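Local coordinates for peptide ABC transporter, peptide-binding protein (Thermus thermophilus, PDB 2D5W) that binds oligopeptides and probably hands them to a membrane-embedded ABC transporter for uptake into the cell, at residues F54-A58 and N231-K235; Y146-Y150 and L472-G476; T255-L259 and S274-Q279; D324-A330 and L380-M384. All blocks are in the same frame, centred on the assembly; numbering follows the deposited sequence.

Contact 1: residues F54-A58 and N231-K235; sequences FPVLA and NFPIK
Leu57 pushes one methyl, CD2, into the angle between the ring of Phe232 and the ring of Pro233. The separations are nearly equal: Leu57 CD2 lies 4.0 Å from Phe232 CE1 and 3.9 Å from Pro233 CG, so the methyl rests on both neighbours at van der Waals range. The leucine side chain runs roughly perpendicular to the proline, but slants across the phenylalanine. Its CG stands anti to the carbonyl carbon (chi1 -66°), and this turns the isobutyl end towards the loop although the CB bond itself does not aim there. Phe232 reaches back with CG anti to the backbone N (chi1 -177°). Its far carbon CZ then comes 4.2 Å from Val56 CG1, which lies close to the ring plane and so borders the edge. Ile234 approaches differently, since it meets backbone and not side chain: its CD1 is 3.5 Å from Val56 O. No hydrogen bond joins the two segments, and the 172 Å² they bury rests on van der Waals contacts, mostly between apolar side chains. The loop has an internal tie, because Lys235 NZ curls back to donate to Phe232 O at 2.9 Å, nearly in line with the carbonyl. Phe232 also meets the ring of Trp580, and Val56 and Leu57 are backbone-bonded to Phe44 and Pro43. The contact thus sets the exit of the two-stranded hairpin 45-47/53-55 against the loop joining strands 223-228 and 246-251, neighbours in the mixed sheet of this family 5 solute-binding protein.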
loop_
_atom_site.group_PDB
_atom_site.type_symbol
_atom_site.label_atom_id
_atom_site.label_comp_id
_atom_site.label_asym_id
_atom_site.label_seq_id
_atom_site.Cartn_x
_atom_site.Cartn_y
_atom_site.Cartn_z
ATOM N N PHE A 54 -11.600 15.113 -7.882
ATOM C CA PHE A 54 -11.568 16.046 -8.994
ATOM C C PHE A 54 -11.530 15.231 -10.276
ATOM O O PHE A 54 -11.027 14.110 -10.304
ATOM C CB PHE A 54 -10.390 17.035 -8.884
ATOM C CG PHE A 54 -9.038 16.438 -9.152
ATOM C CD1 PHE A 54 -8.388 15.663 -8.197
ATOM C CD2 PHE A 54 -8.395 16.686 -10.360
ATOM C CE1 PHE A 54 -7.115 15.147 -8.444
ATOM C CE2 PHE A 54 -7.129 16.177 -10.617
ATOM C CZ PHE A 54 -6.485 15.405 -9.658
ATOM N N PRO A 55 -12.090 15.773 -11.362
ATOM C CA PRO A 55 -12.079 15.000 -12.602
ATOM C C PRO A 55 -10.737 14.942 -13.314
ATOM O O PRO A 55 -10.023 15.935 -13.387
ATOM C CB PRO A 55 -13.149 15.691 -13.439
ATOM C CG PRO A 55 -12.986 17.126 -13.049
ATOM C CD PRO A 55 -12.768 17.070 -11.544
ATOM N N VAL A 56 -10.391 13.758 -13.810
ATOM C CA VAL A 56 -9.165 13.594 -14.575
ATOM C C VAL A 56 -9.606 13.066 -15.941
ATOM O O VAL A 56 -9.885 13.868 -16.832
ATOM C CB VAL A 56 -8.153 12.653 -13.873
ATOM C CG1 VAL A 56 -6.893 12.510 -14.727
ATOM C CG2 VAL A 56 -7.784 13.233 -12.505
ATOM N N LEU A 57 -9.716 11.753 -16.123
ATOM C CA LEU A 57 -10.159 11.258 -17.424
ATOM C C LEU A 57 -11.680 11.252 -17.582
ATOM O O LEU A 57 -12.187 11.010 -18.679
ATOM C CB LEU A 57 -9.577 9.872 -17.712
ATOM C CG LEU A 57 -8.052 9.861 -17.885
ATOM C CD1 LEU A 57 -7.599 8.488 -18.353
ATOM C CD2 LEU A 57 -7.632 10.927 -18.890
ATOM N N ALA A 58 -12.401 11.511 -16.492
ATOM C CA ALA A 58 -13.862 11.597 -16.532
ATOM C C ALA A 58 -14.205 13.083 -16.675
ATOM O O ALA A 58 -13.392 13.945 -16.346
ATOM C CB ALA A 58 -14.466 11.036 -15.254
ATOM N N ASN A 231 -0.914 11.966 -25.924
ATOM C CA ASN A 231 -2.324 11.606 -26.011
ATOM C C ASN A 231 -3.120 11.902 -24.738
ATOM O O ASN A 231 -4.348 11.841 -24.749
ATOM C CB ASN A 231 -2.460 10.132 -26.401
ATOM C CG ASN A 231 -2.003 9.866 -27.826
ATOM O OD1 ASN A 231 -2.516 10.462 -28.772
ATOM N ND2 ASN A 231 -1.033 8.975 -27.983
ATOM N N PHE A 232 -2.427 12.217 -23.646
ATOM C CA PHE A 232 -3.095 12.547 -22.384
ATOM C C PHE A 232 -3.785 13.895 -22.634
ATOM O O PHE A 232 -3.139 14.866 -23.014
ATOM C CB PHE A 232 -2.061 12.659 -21.262
ATOM C CG PHE A 232 -2.660 12.923 -19.914
ATOM C CD1 PHE A 232 -3.425 11.955 -19.271
ATOM C CD2 PHE A 232 -2.476 14.152 -19.296
ATOM C CE1 PHE A 232 -3.996 12.214 -18.029
ATOM C CE2 PHE A 232 -3.043 14.417 -18.057
ATOM C CZ PHE A 232 -3.805 13.448 -17.423
ATOM N N PRO A 233 -5.106 13.973 -22.402
ATOM C CA PRO A 233 -5.895 15.191 -22.623
ATOM C C PRO A 233 -5.827 16.389 -21.683
ATOM O O PRO A 233 -6.181 17.499 -22.087
ATOM C CB PRO A 233 -7.312 14.650 -22.721
ATOM C CG PRO A 233 -7.303 13.595 -21.678
ATOM C CD PRO A 233 -5.974 12.881 -21.925
ATOM N N ILE A 234 -5.407 16.192 -20.439
ATOM C CA ILE A 234 -5.349 17.318 -19.515
ATOM C C ILE A 234 -4.067 18.108 -19.731
ATOM O O ILE A 234 -2.968 17.620 -19.464
ATOM C CB ILE A 234 -5.420 16.852 -18.047
ATOM C CG1 ILE A 234 -6.582 15.869 -17.866
ATOM C CG2 ILE A 234 -5.595 18.058 -17.130
ATOM C CD1 ILE A 234 -7.934 16.405 -18.295
ATOM N N LYS A 235 -4.216 19.328 -20.233
ATOM C CA LYS A 235 -3.070 20.185 -20.493
ATOM C C LYS A 235 -2.899 21.181 -19.352
ATOM O O LYS A 235 -3.853 21.840 -18.941
ATOM C CB LYS A 235 -3.259 20.930 -21.817
ATOM C CG LYS A 235 -3.664 20.038 -22.985
ATOM C CD LYS A 235 -2.640 18.945 -23.265
ATOM C CE LYS A 235 -3.080 18.071 -24.433
ATOM N NZ LYS A 235 -2.099 16.993 -24.743
#

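Contact 2: residues Y146-Y150 and L472-G476; sequences YYDTY and LQEDG
Tyr147 turns one ring face to CB of Gln473, the two side chains crossing at about a right angle, and it can be traced along the opposing loop from CB to the hydroxyl. Tyr147 CB starts 3.8 Å from Gln473 CA; CG is placed between the backbone N and the carbonyl carbon (chi1 58°), which lays the ring over the glutamine. Gln473 CB then stands 3.6 Å from the centroid of the Tyr147 ring, 13° off its normal, a CH-pi contact over one face. Further out, CD2 of Tyr147 comes 3.4 Å from Gln473 CA, and CE2 of the same ring passes 3.6 Å from Gln473 O. At the tip, Tyr147 OH donates to Asp475 OD2 at 2.7 Å, using the anti lone pair of a carboxylate whose other oxygen, OD1, is bonded to Ser477 OG. The glutamine answers with its own amide: Gln473 NE2 donates to Tyr147 O at 3.0 Å (N-H...O 154°), from above the carbonyl plane, while Tyr150 N reaches this oxygen from the opposite face. Beside it, Tyr146 OH donates to Glu474 O at 2.6 Å, in the carbonyl plane on a lone pair, and takes a hydrogen bond from a water that also donates to Leu472 O. With an alanine at Tyr147, Asp475 OD2 would probably lose its hydroxyl partner and Gln473 the ring that covers its CB. A type I turn, Tyr147 to Tyr150, is thus docked on an inverse gamma turn centred on Gln473, an aromatic loop-to-loop junction consistent with an interdomain contact of a closed, peptide-loaded binding protein.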
loop_
_atom_site.group_PDB
_atom_site.type_symbol
_atom_site.label_atom_id
_atom_site.label_comp_id
_atom_site.label_asym_id
_atom_site.label_seq_id
_atom_site.Cartn_x
_atom_site.Cartn_y
_atom_site.Cartn_z
ATOM N N TYR A 146 -19.514 3.450 3.227
ATOM C CA TYR A 146 -19.338 4.884 3.411
ATOM C C TYR A 146 -18.256 5.539 2.562
ATOM O O TYR A 146 -18.316 6.741 2.306
ATOM C CB TYR A 146 -19.070 5.186 4.891
ATOM C CG TYR A 146 -17.643 4.944 5.338
ATOM C CD1 TYR A 146 -16.726 5.993 5.399
ATOM C CD2 TYR A 146 -17.207 3.666 5.688
ATOM C CE1 TYR A 146 -15.409 5.776 5.798
ATOM C CE2 TYR A 146 -15.890 3.440 6.087
ATOM C CZ TYR A 146 -15.001 4.499 6.137
ATOM O OH TYR A 146 -13.693 4.283 6.515
ATOM N N TYR A 147 -17.281 4.752 2.118
ATOM C CA TYR A 147 -16.166 5.282 1.338
ATOM C C TYR A 147 -16.201 5.037 -0.167
ATOM O O TYR A 147 -15.238 5.358 -0.862
ATOM C CB TYR A 147 -14.851 4.725 1.895
ATOM C CG TYR A 147 -14.736 3.206 1.899
ATOM C CD1 TYR A 147 -14.925 2.458 0.735
ATOM C CD2 TYR A 147 -14.363 2.526 3.057
ATOM C CE1 TYR A 147 -14.739 1.076 0.724
ATOM C CE2 TYR A 147 -14.171 1.145 3.056
ATOM C CZ TYR A 147 -14.359 0.426 1.888
ATOM O OH TYR A 147 -14.149 -0.933 1.871
ATOM N N ASP A 148 -17.295 4.493 -0.684
ATOM C CA ASP A 148 -17.358 4.186 -2.111
ATOM C C ASP A 148 -17.194 5.355 -3.085
ATOM O O ASP A 148 -16.790 5.145 -4.232
ATOM C CB ASP A 148 -18.638 3.405 -2.410
ATOM C CG ASP A 148 -18.585 1.977 -1.878
ATOM O OD1 ASP A 148 -19.655 1.356 -1.725
ATOM O OD2 ASP A 148 -17.469 1.467 -1.624
ATOM N N THR A 149 -17.485 6.576 -2.647
ATOM C CA THR A 149 -17.331 7.730 -3.533
ATOM C C THR A 149 -15.946 8.360 -3.416
ATOM O O THR A 149 -15.624 9.291 -4.154
ATOM C CB THR A 149 -18.379 8.831 -3.246
ATOM O OG1 THR A 149 -18.203 9.329 -1.916
ATOM C CG2 THR A 149 -19.791 8.286 -3.411
ATOM N N TYR A 150 -15.131 7.850 -2.495
ATOM C CA TYR A 150 -13.781 8.376 -2.280
ATOM C C TYR A 150 -12.833 8.047 -3.434
ATOM O O TYR A 150 -12.611 6.879 -3.752
ATOM C CB TYR A 150 -13.175 7.808 -0.993
ATOM C CG TYR A 150 -13.862 8.179 0.308
ATOM C CD1 TYR A 150 -13.320 7.767 1.524
ATOM C CD2 TYR A 150 -15.049 8.918 0.331
ATOM C CE1 TYR A 150 -13.932 8.073 2.730
ATOM C CE2 TYR A 150 -15.675 9.232 1.545
ATOM C CZ TYR A 150 -15.105 8.804 2.737
ATOM O OH TYR A 150 -15.695 9.096 3.947
ATOM N N LEU A 472 -8.213 6.637 2.564
ATOM C CA LEU A 472 -9.363 6.887 3.426
ATOM C C LEU A 472 -10.450 5.815 3.388
ATOM O O LEU A 472 -11.464 5.930 4.076
ATOM C CB LEU A 472 -9.969 8.255 3.098
ATOM C CG LEU A 472 -9.196 9.433 3.696
ATOM C CD1 LEU A 472 -9.636 10.735 3.048
ATOM C CD2 LEU A 472 -9.420 9.469 5.202
ATOM N N GLN A 473 -10.248 4.774 2.589
ATOM C CA GLN A 473 -11.229 3.699 2.518
ATOM C C GLN A 473 -10.911 2.654 3.583
ATOM O O GLN A 473 -10.624 1.497 3.279
ATOM C CB GLN A 473 -11.222 3.071 1.127
ATOM C CG GLN A 473 -11.534 4.065 0.014
ATOM C CD GLN A 473 -11.811 3.387 -1.308
ATOM O OE1 GLN A 473 -11.075 2.493 -1.726
ATOM N NE2 GLN A 473 -12.873 3.813 -1.982
ATOM N N GLU A 474 -10.970 3.082 4.839
ATOM C CA GLU A 474 -10.674 2.205 5.967
ATOM C C GLU A 474 -11.844 1.288 6.309
ATOM O O GLU A 474 -12.956 1.751 6.572
ATOM C CB GLU A 474 -10.296 3.047 7.188
ATOM C CG GLU A 474 -9.926 2.238 8.433
ATOM C CD GLU A 474 -8.741 1.305 8.208
ATOM O OE1 GLU A 474 -7.679 1.787 7.756
ATOM O OE2 GLU A 474 -8.871 0.093 8.489
ATOM N N ASP A 475 -11.585 -0.015 6.302
ATOM C CA ASP A 475 -12.611 -1.007 6.608
ATOM C C ASP A 475 -12.116 -2.069 7.587
ATOM O O ASP A 475 -12.841 -3.017 7.894
ATOM C CB ASP A 475 -13.082 -1.695 5.324
ATOM C CG ASP A 475 -11.933 -2.075 4.412
ATOM O OD1 ASP A 475 -10.850 -2.418 4.927
ATOM O OD2 ASP A 475 -12.113 -2.038 3.179
ATOM N N GLY A 476 -10.889 -1.912 8.073
ATOM C CA GLY A 476 -10.327 -2.885 8.994
ATOM C C GLY A 476 -10.062 -4.226 8.328
ATOM O O GLY A 476 -9.760 -5.210 9.006
HETATM O O HOH W 1 -11.813 6.365 6.672
#

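Contact 3: residues T255-L259 and S274-Q279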
loop_
_atom_site.group_PDB
_atom_site.type_symbol
_atom_site.label_atom_id
_atom_site.label_comp_id
_atom_site.label_asym_id
_atom_site.label_seq_id
_atom_site.Cartn_x
_atom_site.Cartn_y
_atom_site.Cartn_z
ATOM N N THR A 255 19.310 2.919 1.905
ATOM C CA THR A 255 18.840 4.276 2.151
ATOM C C THR A 255 19.939 5.285 2.463
ATOM O O THR A 255 19.772 6.471 2.182
ATOM C CB THR A 255 17.757 4.319 3.252
ATOM O OG1 THR A 255 18.258 3.711 4.446
ATOM C CG2 THR A 255 16.501 3.585 2.790
ATOM N N ASN A 256 21.058 4.842 3.033
ATOM C CA ASN A 256 22.149 5.775 3.295
ATOM C C ASN A 256 22.783 6.158 1.958
ATOM O O ASN A 256 23.137 7.318 1.742
ATOM C CB ASN A 256 23.203 5.163 4.227
ATOM C CG ASN A 256 24.409 6.067 4.406
ATOM O OD1 ASN A 256 25.447 5.871 3.776
ATOM N ND2 ASN A 256 24.266 7.079 5.250
ATOM N N SER A 257 22.928 5.191 1.060
ATOM C CA SER A 257 23.488 5.484 -0.251
ATOM C C SER A 257 22.538 6.422 -1.002
ATOM O O SER A 257 22.981 7.301 -1.741
ATOM C CB SER A 257 23.707 4.193 -1.039
ATOM O OG SER A 257 24.676 3.383 -0.392
ATOM N N LEU A 258 21.232 6.246 -0.814
ATOM C CA LEU A 258 20.272 7.124 -1.474
ATOM C C LEU A 258 20.421 8.527 -0.890
ATOM O O LEU A 258 20.391 9.515 -1.619
ATOM C CB LEU A 258 18.840 6.616 -1.285
ATOM C CG LEU A 258 17.734 7.503 -1.874
ATOM C CD1 LEU A 258 17.945 7.725 -3.364
ATOM C CD2 LEU A 258 16.390 6.847 -1.620
ATOM N N LEU A 259 20.588 8.613 0.428
ATOM C CA LEU A 259 20.768 9.902 1.088
ATOM C C LEU A 259 21.974 10.634 0.490
ATOM O O LEU A 259 21.906 11.832 0.192
ATOM C CB LEU A 259 20.979 9.703 2.593
ATOM C CG LEU A 259 21.301 10.965 3.406
ATOM C CD1 LEU A 259 20.163 11.965 3.283
ATOM C CD2 LEU A 259 21.528 10.594 4.860
ATOM N N SER A 274 11.514 6.521 -0.133
ATOM C CA SER A 274 12.903 6.913 -0.304
ATOM C C SER A 274 13.663 6.952 1.014
ATOM O O SER A 274 14.092 5.913 1.512
ATOM C CB SER A 274 12.967 8.276 -1.011
ATOM O OG SER A 274 12.201 9.258 -0.332
ATOM N N LEU A 275 13.822 8.148 1.571
ATOM C CA LEU A 275 14.542 8.349 2.822
ATOM C C LEU A 275 13.633 8.191 4.027
ATOM O O LEU A 275 12.426 8.416 3.941
ATOM C CB LEU A 275 15.151 9.752 2.849
ATOM C CG LEU A 275 16.025 10.150 1.660
ATOM C CD1 LEU A 275 16.455 11.607 1.806
ATOM C CD2 LEU A 275 17.235 9.232 1.580
ATOM N N THR A 276 14.215 7.814 5.157
ATOM C CA THR A 276 13.428 7.667 6.366
ATOM C C THR A 276 13.465 8.982 7.151
ATOM O O THR A 276 14.286 9.859 6.875
ATOM C CB THR A 276 13.919 6.469 7.211
ATOM O OG1 THR A 276 15.323 6.583 7.463
ATOM C CG2 THR A 276 13.664 5.168 6.455
ATOM N N PHE A 277 12.558 9.121 8.108
ATOM C CA PHE A 277 12.420 10.340 8.903
ATOM C C PHE A 277 13.727 10.897 9.464
ATOM O O PHE A 277 14.015 12.092 9.333
ATOM C CB PHE A 277 11.435 10.076 10.042
ATOM C CG PHE A 277 10.949 11.316 10.738
ATOM C CD1 PHE A 277 9.828 11.998 10.274
ATOM C CD2 PHE A 277 11.596 11.788 11.873
ATOM C CE1 PHE A 277 9.359 13.133 10.935
ATOM C CE2 PHE A 277 11.133 12.921 12.541
ATOM C CZ PHE A 277 10.012 13.593 12.070
ATOM N N ASP A 278 14.508 10.030 10.096
ATOM C CA ASP A 278 15.784 10.418 10.683
ATOM C C ASP A 278 16.744 10.982 9.640
ATOM O O ASP A 278 17.492 11.922 9.911
ATOM C CB ASP A 278 16.424 9.213 11.381
ATOM C CG ASP A 278 16.552 8.003 10.467
ATOM O OD1 ASP A 278 17.682 7.496 10.300
ATOM O OD2 ASP A 278 15.521 7.554 9.920
ATOM N N GLN A 279 16.727 10.418 8.440
ATOM C CA GLN A 279 17.620 10.895 7.394
ATOM C C GLN A 279 17.224 12.288 6.920
ATOM O O GLN A 279 18.082 13.117 6.614
ATOM C CB GLN A 279 17.620 9.923 6.217
ATOM C CG GLN A 279 18.096 8.532 6.582
ATOM C CD GLN A 279 18.099 7.601 5.394
ATOM O OE1 GLN A 279 17.067 7.387 4.755
ATOM N NE2 GLN A 279 19.262 7.048 5.082
HETATM O O HOH W 2 17.198 4.600 6.839
HETATM O O HOH W 3 21.721 7.506 6.690
#
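Leu275 drives CD2 against the helical segment 255-259, where the methyl stands 3.6 Å from Leu259 N. Leu275 CG lies anti to its carbonyl carbon (chi1 -53°), a choice that swings the branched end towards the helix although the CB bond does not point at it. The same CD2 is 3.9 Å from Leu258 CG and equally 3.9 Å from Leu259 CB, so it sits between two successive helix residues. Both helix leucines share one conformation, CG opposite the backbone N (chi1 177° in Leu258, nearly the same in Leu259). This carries Leu258 CD2 to Ser274 CA at 3.7 Å, while Leu259 spreads its methyls towards Leu275 CD1 and Gln279 CB. Gln279 is extended beyond CG, and its amide is fixed from its own segment: Thr276 N donates to Gln279 OE1 at 2.9 Å, nearly straight (166°) and in the carbonyl plane on a lone pair. That bond leaves the amide lying across Thr255, with Gln279 OE1 3.5 Å from Thr255 CB, and it presents NE2 to a water 3.0 Å away, which also accepts from Asn256 ND2. A second water joins Thr255 OG1 to Thr276 OG1; the Thr255 hydroxyl is bonded to Val416 N besides, and Thr276 OG1 donates to Asp278 OD2. Helix 255-264 connects strands 246-251 and 269-270, both parallel to strand 7-12, which lies between them, so this buried contact packs the start of the helix in a beta-alpha-beta crossover against the chain leaving its second strand.

Contact 4: residues D324-A330 and L380-M384; sequences DKRTRQA and LLAEM
Helix 325-333 meets the last turn of helix 374-383 most closely at Ala330 and Leu380, whose CA atoms are 5.9 Å apart; Thr327 CA and Leu381 CA follow at 6.6 Å. Close approach is possible because Ala330 is small: its CB rests 3.8 Å from Leu380 CB and touches Leu381 CG. Towards the helix start, Arg326 bends at chi3 (-66°), bringing its guanidinium back to Asp324. NE and NH1 grip the two carboxylate oxygens side-on, Arg326 NH1 to Asp324 OD2 at 2.9 Å, while Asp324 OD1 also caps Arg326 N. Met384 CG lies over one guanidinium face, 3.7 Å from Arg326 CZ. At the edge, Glu383 OE1 forms a longer salt bridge of 3.4 Å to Arg326 NH2, the carboxylate turned 88° to the guanidinium plane. A water accepting from this NH2 donates to Glu383 O. A leucine in place of Arg326 would probably leave both Asp324 and Glu383 without their shared cation and uncover Met384 CG. Together they make a helix-helix contact in which an N-capped helix start is joined to a helix C-terminus by a three-residue salt-bridge network.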
loop_
_atom_site.group_PDB
_atom_site.type_symbol
_atom_site.label_atom_id
_atom_site.label_comp_id
_atom_site.label_asym_id
_atom_site.label_seq_id
_atom_site.Cartn_x
_atom_site.Cartn_y
_atom_site.Cartn_z
ATOM N N ASP A 324 -0.912 -17.632 20.308
ATOM C CA ASP A 324 -1.437 -17.281 21.630
ATOM C C ASP A 324 -1.174 -15.796 21.875
ATOM O O ASP A 324 -0.037 -15.344 21.775
ATOM C CB ASP A 324 -0.738 -18.125 22.703
ATOM C CG ASP A 324 -1.452 -18.087 24.040
ATOM O OD1 ASP A 324 -1.615 -16.991 24.612
ATOM O OD2 ASP A 324 -1.854 -19.167 24.523
ATOM N N LYS A 325 -2.216 -15.037 22.203
ATOM C CA LYS A 325 -2.034 -13.607 22.424
ATOM C C LYS A 325 -0.999 -13.297 23.501
ATOM O O LYS A 325 -0.344 -12.261 23.444
ATOM C CB LYS A 325 -3.363 -12.925 22.775
ATOM C CG LYS A 325 -3.907 -13.221 24.163
ATOM C CD LYS A 325 -5.152 -12.382 24.437
ATOM C CE LYS A 325 -5.735 -12.682 25.808
ATOM N NZ LYS A 325 -6.979 -11.902 26.058
ATOM N N ARG A 326 -0.849 -14.184 24.482
ATOM C CA ARG A 326 0.123 -13.951 25.545
ATOM C C ARG A 326 1.542 -13.841 24.993
ATOM O O ARG A 326 2.351 -13.061 25.494
ATOM C CB ARG A 326 0.048 -15.070 26.589
ATOM C CG ARG A 326 -1.224 -15.048 27.432
ATOM C CD ARG A 326 -1.306 -16.261 28.350
ATOM N NE ARG A 326 -1.451 -17.496 27.588
ATOM C CZ ARG A 326 -1.360 -18.716 28.108
ATOM N NH1 ARG A 326 -1.508 -19.778 27.328
ATOM N NH2 ARG A 326 -1.115 -18.874 29.402
ATOM N N THR A 327 1.841 -14.613 23.956
ATOM C CA THR A 327 3.165 -14.579 23.346
ATOM C C THR A 327 3.394 -13.244 22.645
ATOM O O THR A 327 4.476 -12.660 22.725
ATOM C CB THR A 327 3.323 -15.699 22.307
ATOM O OG1 THR A 327 2.973 -16.950 22.908
ATOM C CG2 THR A 327 4.758 -15.767 21.803
ATOM N N ARG A 328 2.364 -12.763 21.956
ATOM C CA ARG A 328 2.458 -11.508 21.231
ATOM C C ARG A 328 2.559 -10.335 22.204
ATOM O O ARG A 328 3.308 -9.382 21.967
ATOM C CB ARG A 328 1.261 -11.381 20.282
ATOM C CG ARG A 328 1.166 -12.588 19.343
ATOM C CD ARG A 328 0.190 -12.382 18.200
ATOM N NE ARG A 328 -1.202 -12.246 18.624
ATOM C CZ ARG A 328 -2.061 -13.252 18.756
ATOM N NH1 ARG A 328 -3.307 -13.006 19.142
ATOM N NH2 ARG A 328 -1.689 -14.499 18.509
ATOM N N GLN A 329 1.827 -10.415 23.310
ATOM C CA GLN A 329 1.879 -9.374 24.330
ATOM C C GLN A 329 3.274 -9.366 24.966
ATOM O O GLN A 329 3.839 -8.305 25.229
ATOM C CB GLN A 329 0.824 -9.631 25.406
ATOM C CG GLN A 329 -0.603 -9.630 24.885
ATOM C CD GLN A 329 -1.609 -9.993 25.955
ATOM O OE1 GLN A 329 -1.315 -10.784 26.848
ATOM N NE2 GLN A 329 -2.806 -9.430 25.862
ATOM N N ALA A 330 3.830 -10.554 25.203
ATOM C CA ALA A 330 5.157 -10.666 25.801
ATOM C C ALA A 330 6.197 -10.005 24.907
ATOM O O ALA A 330 7.034 -9.232 25.375
ATOM C CB ALA A 330 5.512 -12.136 26.019
ATOM N N LEU A 380 4.936 -13.675 31.320
ATOM C CA LEU A 380 4.018 -14.221 30.326
ATOM C C LEU A 380 4.593 -15.465 29.662
ATOM O O LEU A 380 3.902 -16.468 29.499
ATOM C CB LEU A 380 3.708 -13.168 29.259
ATOM C CG LEU A 380 2.727 -12.073 29.682
ATOM C CD1 LEU A 380 2.829 -10.886 28.737
ATOM C CD2 LEU A 380 1.315 -12.638 29.700
ATOM N N LEU A 381 5.865 -15.398 29.286
ATOM C CA LEU A 381 6.509 -16.530 28.636
ATOM C C LEU A 381 6.677 -17.713 29.584
ATOM O O LEU A 381 6.544 -18.865 29.177
ATOM C CB LEU A 381 7.859 -16.096 28.060
ATOM C CG LEU A 381 7.732 -15.068 26.927
ATOM C CD1 LEU A 381 9.087 -14.455 26.638
ATOM C CD2 LEU A 381 7.156 -15.733 25.684
ATOM N N ALA A 382 6.958 -17.430 30.852
ATOM C CA ALA A 382 7.125 -18.492 31.840
ATOM C C ALA A 382 5.813 -19.246 32.022
ATOM O O ALA A 382 5.802 -20.465 32.192
ATOM C CB ALA A 382 7.580 -17.906 33.167
ATOM N N GLU A 383 4.705 -18.512 31.981
ATOM C CA GLU A 383 3.386 -19.108 32.145
ATOM C C GLU A 383 3.097 -20.129 31.048
ATOM O O GLU A 383 2.270 -21.023 31.225
ATOM C CB GLU A 383 2.314 -18.015 32.133
ATOM C CG GLU A 383 0.902 -18.512 32.398
ATOM C CD GLU A 383 -0.115 -17.385 32.420
ATOM O OE1 GLU A 383 -1.314 -17.668 32.628
ATOM O OE2 GLU A 383 0.284 -16.217 32.228
ATOM N N MET A 384 3.782 -19.998 29.917
ATOM C CA MET A 384 3.573 -20.919 28.808
ATOM C C MET A 384 4.612 -22.032 28.707
ATOM O O MET A 384 4.757 -22.667 27.661
ATOM C CB MET A 384 3.479 -20.139 27.495
ATOM C CG MET A 384 2.227 -19.272 27.425
ATOM S SD MET A 384 2.037 -18.355 25.889
ATOM C CE MET A 384 3.295 -17.087 26.110
HETATM O O HOH W 4 -0.384 -21.535 29.889
#

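In the fold
Contacts 1 and 2 interlock along the chain, their segments alternating, with centres 24 Å and nearest atoms about 8 Å apart. Contacts 3 and 4 follow contact 1, and both are nested inside the loop closed by contact 2. Contact 4 lies about 54 Å from contact 1, centre to centre, across the molecule; contacts 2 and 3 also oppose each other, 32 Å between centres. Contacts 1 and 3 share the five-stranded mixed sheet, whose connections carry 231-235 and 255-259. Contact 4 packs on strand 401-410 of the seven-stranded sheet; contact 2 joins the loop after that sheet's strand 463-469 to the one after strand 136-141 of the four-stranded sheet, and so probably ties distinct lobes of the peptide-binding fold.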